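Side-chain contacts in 4-hydroxybutyrate coenzyme A transferase (Shewanella oneidensis, PDB 2OAS), which probably transfers coenzyme A between acyl-CoA thioesters and free carboxylic acids such as acetate or 4-hydroxybutyrate: residues A[394-397]-A[398-401]; A[309-312]-A[313-317]. One frame throughout, in Å; residues are numbered along the deposited sequence.

Interaction 1: A[394-397]-A[398-401]; sequences GRSL and RERA
Ser-396 and Glu-399 meet in an N-terminal helix cap, where the loop after strand 388-391 turns into helix 397-405. The site lies in the C-terminal half of the chain, against the second subunit. Ser-396 is the N-cap residue and Glu-399 stands three residues on, as in a capping box. One half of the box is formed: Ser-396 N donates to Glu-399 OE2 at 3.1 Å with an N-H...O angle of 155°. The oxygen is met from above the carboxylate plane. CG of Glu-399 lies anti to its carbonyl carbon (chi1 -68°), and the chain then runs extended alongside Ser-396, which brings OE2 to the serine N. The same OE2 forms a salt bridge with Arg-73 of the second subunit, which is its stronger partner. The cap is thus also part of the dimer contact.

The hydroxyl of Ser-396 turns to water. A water lies 2.6 Å from Ser-396 OG. It accepts from Arg-398 NE at 2.7 Å, at the edge of the guanidinium and in its plane. It also donates weakly to Glu-399 OE1. Arg-398 NE has a second partner, Asp-91 of the second subunit.

Arg-395 lays its CB against the carboxylate, 3.5 Å from Glu-399 OE2. The two side chains cross at about a right angle, and the charged end of Arg-395 leads away. Inside the helix, Ala-401 N donates to Leu-397 O at 3.0 Å, a regular i to i+4 bond.

Arg-400 reaches back beside the loop. Its NE bonds to Thr-313 O, its main polar partner. The chain is bent at chi3 (91°), and this bend brings the guanidinium edge to the loop carbonyl: Arg-400 NH1 donates weakly to Arg-395 O at 3.3 Å.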
ATOM      1  N   GLY A 394       9.886   6.865   9.978  1.00 30.32           N
ATOM      2  CA  GLY A 394      10.897   7.875   9.735  1.00 29.16           C
ATOM      3  C   GLY A 394      12.319   7.441  10.049  1.00 29.85           C
ATOM      4  O   GLY A 394      13.244   8.224   9.862  1.00 30.41           O
ATOM      5  N   ARG A 395      12.519   6.208  10.502  1.00 30.19           N
ATOM      6  CA  ARG A 395      13.870   5.746  10.823  1.00 31.69           C
ATOM      7  C   ARG A 395      14.623   5.211   9.617  1.00 29.98           C
ATOM      8  O   ARG A 395      14.040   4.584   8.744  1.00 30.35           O
ATOM      9  CB  ARG A 395      13.800   4.653  11.888  1.00 36.26           C
ATOM     10  CG  ARG A 395      12.862   4.974  13.045  1.00 39.97           C
ATOM     11  CD  ARG A 395      13.310   6.201  13.798  1.00 44.46           C
ATOM     12  NE  ARG A 395      12.167   6.912  14.374  1.00 51.67           N
ATOM     13  CZ  ARG A 395      11.486   6.519  15.449  1.00 54.34           C
ATOM     14  NH1 ARG A 395      10.460   7.243  15.883  1.00 55.57           N
ATOM     15  NH2 ARG A 395      11.839   5.418  16.101  1.00 57.28           N
ATOM     16  N   SER A 396      15.926   5.448   9.571  1.00 30.52           N
ATOM     17  CA  SER A 396      16.749   4.959   8.450  1.00 31.09           C
ATOM     18  C   SER A 396      16.897   3.448   8.505  1.00 30.81           C
ATOM     19  O   SER A 396      16.413   2.810   9.431  1.00 29.81           O
ATOM     20  CB  SER A 396      18.125   5.597   8.498  1.00 30.48           C
ATOM     21  OG  SER A 396      18.648   5.510   9.807  1.00 32.61           O
ATOM     22  N   LEU A 397      17.561   2.870   7.509  1.00 33.10           N
ATOM     23  CA  LEU A 397      17.745   1.423   7.493  1.00 33.84           C
ATOM     24  C   LEU A 397      18.586   0.944   8.664  1.00 33.96           C
ATOM     25  O   LEU A 397      18.267  -0.077   9.271  1.00 31.83           O
ATOM     26  CB  LEU A 397      18.378   0.956   6.182  1.00 33.19           C
ATOM     27  CG  LEU A 397      17.578   1.215   4.897  1.00 33.84           C
ATOM     28  CD1 LEU A 397      18.217   0.448   3.733  1.00 33.58           C
ATOM     29  CD2 LEU A 397      16.134   0.784   5.077  1.00 33.47           C
ATOM     30  N   ARG A 398      19.645   1.670   9.006  1.00 35.56           N
ATOM     31  CA  ARG A 398      20.460   1.217  10.124  1.00 37.76           C
ATOM     32  C   ARG A 398      19.713   1.380  11.453  1.00 36.61           C
ATOM     33  O   ARG A 398      19.874   0.575  12.373  1.00 36.65           O
ATOM     34  CB  ARG A 398      21.797   1.949  10.171  1.00 39.96           C
ATOM     35  CG  ARG A 398      21.706   3.428  10.474  1.00 43.12           C
ATOM     36  CD  ARG A 398      23.103   4.021  10.645  1.00 46.03           C
ATOM     37  NE  ARG A 398      23.067   5.445  10.964  1.00 48.66           N
ATOM     38  CZ  ARG A 398      24.147   6.199  11.144  1.00 51.01           C
ATOM     39  NH1 ARG A 398      25.355   5.662  11.033  1.00 52.06           N
ATOM     40  NH2 ARG A 398      24.019   7.492  11.439  1.00 51.75           N
ATOM     41  N   GLU A 399      18.886   2.414  11.548  1.00 35.26           N
ATOM     42  CA  GLU A 399      18.113   2.656  12.764  1.00 32.42           C
ATOM     43  C   GLU A 399      17.056   1.571  12.939  1.00 30.25           C
ATOM     44  O   GLU A 399      16.830   1.084  14.049  1.00 27.21           O
ATOM     45  CB  GLU A 399      17.448   4.030  12.707  1.00 33.00           C
ATOM     46  CG  GLU A 399      18.443   5.186  12.771  1.00 34.20           C
ATOM     47  CD  GLU A 399      17.799   6.565  12.656  1.00 35.22           C
ATOM     48  OE1 GLU A 399      18.510   7.562  12.912  1.00 35.91           O
ATOM     49  OE2 GLU A 399      16.598   6.651  12.307  1.00 32.60           O
ATOM     50  N   ARG A 400      16.425   1.193  11.833  1.00 29.19           N
ATOM     51  CA  ARG A 400      15.400   0.169  11.811  1.00 29.45           C
ATOM     52  C   ARG A 400      15.995  -1.189  12.200  1.00 30.83           C
ATOM     53  O   ARG A 400      15.480  -1.890  13.075  1.00 29.69           O
ATOM     54  CB  ARG A 400      14.772   0.084  10.405  1.00 30.80           C
ATOM     55  CG  ARG A 400      14.005   1.352   9.973  1.00 36.72           C
ATOM     56  CD  ARG A 400      13.821   1.459   8.445  1.00 36.97           C
ATOM     57  NE  ARG A 400      12.582   0.865   7.947  1.00 39.20           N
ATOM     58  CZ  ARG A 400      11.411   1.493   7.867  1.00 39.69           C
ATOM     59  NH1 ARG A 400      11.290   2.757   8.249  1.00 38.43           N
ATOM     60  NH2 ARG A 400      10.349   0.852   7.399  1.00 39.90           N
ATOM     61  N   ALA A 401      17.091  -1.557  11.546  1.00 31.42           N
ATOM     62  CA  ALA A 401      17.738  -2.821  11.828  1.00 31.43           C
ATOM     63  C   ALA A 401      18.159  -2.877  13.286  1.00 31.42           C
ATOM     64  O   ALA A 401      17.973  -3.896  13.958  1.00 31.13           O
ATOM     65  CB  ALA A 401      18.943  -2.997  10.928  1.00 30.73           C
TER
HETATM   66  O   HOH W   1      20.707   6.805  10.771  1.00 34.67           O

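Interaction 2: A[309-312]-A[313-317]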
ATOM      1  N   GLN A 309       6.789 -13.158   9.017  1.00 30.48           N
ATOM      2  CA  GLN A 309       8.224 -12.872   8.957  1.00 32.11           C
ATOM      3  C   GLN A 309       8.496 -11.398   8.644  1.00 32.31           C
ATOM      4  O   GLN A 309       7.834 -10.788   7.797  1.00 31.04           O
ATOM      5  CB  GLN A 309       8.879 -13.760   7.896  1.00 33.82           C
ATOM      6  CG  GLN A 309      10.365 -13.510   7.635  1.00 36.63           C
ATOM      7  CD  GLN A 309      10.931 -14.421   6.526  1.00 39.35           C
ATOM      8  OE1 GLN A 309      10.481 -14.374   5.369  1.00 38.58           O
ATOM      9  NE2 GLN A 309      11.909 -15.252   6.884  1.00 38.02           N
ATOM     10  N   VAL A 310       9.480 -10.833   9.340  1.00 32.88           N
ATOM     11  CA  VAL A 310       9.871  -9.435   9.151  1.00 32.02           C
ATOM     12  C   VAL A 310      11.383  -9.323   8.967  1.00 32.26           C
ATOM     13  O   VAL A 310      12.138  -9.925   9.733  1.00 33.30           O
ATOM     14  CB  VAL A 310       9.489  -8.597  10.372  1.00 32.50           C
ATOM     15  CG1 VAL A 310       9.736  -7.139  10.081  1.00 29.94           C
ATOM     16  CG2 VAL A 310       8.026  -8.852  10.751  1.00 32.36           C
ATOM     17  N   ASP A 311      11.831  -8.549   7.977  1.00 31.17           N
ATOM     18  CA  ASP A 311      13.264  -8.394   7.752  1.00 32.73           C
ATOM     19  C   ASP A 311      13.841  -7.219   8.544  1.00 30.59           C
ATOM     20  O   ASP A 311      13.097  -6.377   9.043  1.00 29.04           O
ATOM     21  CB  ASP A 311      13.579  -8.239   6.249  1.00 34.69           C
ATOM     22  CG  ASP A 311      13.136  -6.900   5.679  1.00 38.77           C
ATOM     23  OD1 ASP A 311      12.596  -6.069   6.441  1.00 42.89           O
ATOM     24  OD2 ASP A 311      13.322  -6.677   4.461  1.00 38.34           O
ATOM     25  N   LEU A 312      15.160  -7.162   8.660  1.00 29.49           N
ATOM     26  CA  LEU A 312      15.798  -6.099   9.428  1.00 27.99           C
ATOM     27  C   LEU A 312      15.490  -4.722   8.898  1.00 27.88           C
ATOM     28  O   LEU A 312      15.906  -3.722   9.474  1.00 27.39           O
ATOM     29  CB  LEU A 312      17.321  -6.284   9.447  1.00 27.20           C
ATOM     30  CG  LEU A 312      17.803  -7.516  10.207  1.00 27.60           C
ATOM     31  CD1 LEU A 312      19.314  -7.658  10.113  1.00 26.91           C
ATOM     32  CD2 LEU A 312      17.352  -7.382  11.655  1.00 27.71           C
ATOM     33  N   THR A 313      14.743  -4.645   7.812  1.00 28.17           N
ATOM     34  CA  THR A 313      14.477  -3.343   7.241  1.00 29.33           C
ATOM     35  C   THR A 313      13.048  -2.880   7.515  1.00 28.91           C
ATOM     36  O   THR A 313      12.735  -1.693   7.420  1.00 30.39           O
ATOM     37  CB  THR A 313      14.814  -3.373   5.723  1.00 29.68           C
ATOM     38  OG1 THR A 313      15.247  -2.083   5.321  1.00 35.35           O
ATOM     39  CG2 THR A 313      13.627  -3.793   4.878  1.00 31.44           C
ATOM     40  N   GLY A 314      12.200  -3.823   7.885  1.00 28.64           N
ATOM     41  CA  GLY A 314      10.825  -3.498   8.157  1.00 28.71           C
ATOM     42  C   GLY A 314       9.865  -4.065   7.126  1.00 29.44           C
ATOM     43  O   GLY A 314       8.674  -3.774   7.198  1.00 27.69           O
ATOM     44  N   GLN A 315      10.343  -4.840   6.146  1.00 29.66           N
ATOM     45  CA  GLN A 315       9.405  -5.413   5.170  1.00 30.39           C
ATOM     46  C   GLN A 315       8.640  -6.534   5.866  1.00 30.29           C
ATOM     47  O   GLN A 315       9.231  -7.443   6.424  1.00 31.49           O
ATOM     48  CB  GLN A 315      10.114  -5.958   3.927  1.00 29.69           C
ATOM     49  CG  GLN A 315      10.880  -4.914   3.113  1.00 27.00           C
ATOM     50  CD  GLN A 315      11.231  -5.409   1.716  1.00 29.19           C
ATOM     51  OE1 GLN A 315      10.393  -5.413   0.818  1.00 27.79           O
ATOM     52  NE2 GLN A 315      12.486  -5.845   1.533  1.00 30.95           N
ATOM     53  N   VAL A 316       7.319  -6.449   5.824  1.00 31.76           N
ATOM     54  CA  VAL A 316       6.441  -7.395   6.486  1.00 32.56           C
ATOM     55  C   VAL A 316       5.786  -8.429   5.573  1.00 34.19           C
ATOM     56  O   VAL A 316       5.158  -8.086   4.560  1.00 34.89           O
ATOM     57  CB  VAL A 316       5.335  -6.622   7.225  1.00 32.58           C
ATOM     58  CG1 VAL A 316       4.352  -7.583   7.900  1.00 33.80           C
ATOM     59  CG2 VAL A 316       5.971  -5.684   8.245  1.00 31.32           C
ATOM     60  N   CYS A 317       5.941  -9.698   5.949  1.00 34.99           N
ATOM     61  CA  CYS A 317       5.366 -10.823   5.219  1.00 34.90           C
ATOM     62  C   CYS A 317       4.345 -11.454   6.130  1.00 35.14           C
ATOM     63  O   CYS A 317       4.681 -11.861   7.237  1.00 34.93           O
ATOM     64  CB  CYS A 317       6.422 -11.864   4.895  1.00 35.57           C
ATOM     65  SG  CYS A 317       5.692 -13.391   4.276  1.00 40.99           S
TER
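Asp-311 holds the tight end of a beta hairpin together, with the backbone of Gly-314 and Gln-315 gathered round its carboxylate. Residues 311-314 form a type I turn with a G1 bulge at Gly-314, whose positive phi suits glycine.

Backbone bonds build the ladder. Gln-309 and Cys-317 are a hydrogen-bonded antiparallel pair. Gln-309 N donates to Cys-317 O at 3.0 Å. In return, Cys-317 N donates to Gln-309 O at 2.9 Å. Asp-311 N donates to Gln-315 O at 3.2 Å, and Gly-314 N closes the turn on Asp-311 O.

Side-chain bonds brace the turn. With chi1 at 71°, Asp-311 turns OD1 to the N-H groups of the turn, where Gln-315 N meets it at 2.6 Å from above the carboxylate plane. Gly-314 N adds a weak bond. Gln-315 NE2 meets OD2 of Asp-311 at 3.2 Å, but its stronger partner is Ala-371 O of the second subunit.

Apolar contact is light: Val-310 CG1 and Val-316 CG2 stand 4.4 Å apart on one sheet face.

The hairpin is the middle of a four-stranded sheet, between strands 363-364 and 373-375. Leu-312 at its turn packs on helix 397-405.

How the interactions relate
Interaction 2 comes first along the chain, and its turn sits against the helix start of interaction 1. Their centres are 12 Å apart. Arg-400 NE lies 2.6 Å from Thr-313 O, a probable hydrogen bond from the helix to the hairpin turn. Packing adds to it: Ala-401 CB is 3.4 Å from Leu-312 O. The coenzyme A pocket is at the other end of the hairpin. The side chain of Gln-309 is about 4 Å from the bound coenzyme A, and that of Val-316 is about 4 Å from the side chain of the CoA-binding Gln-332. The helix cap of 394-401 lies away from that site, and both interactions reach the second subunit.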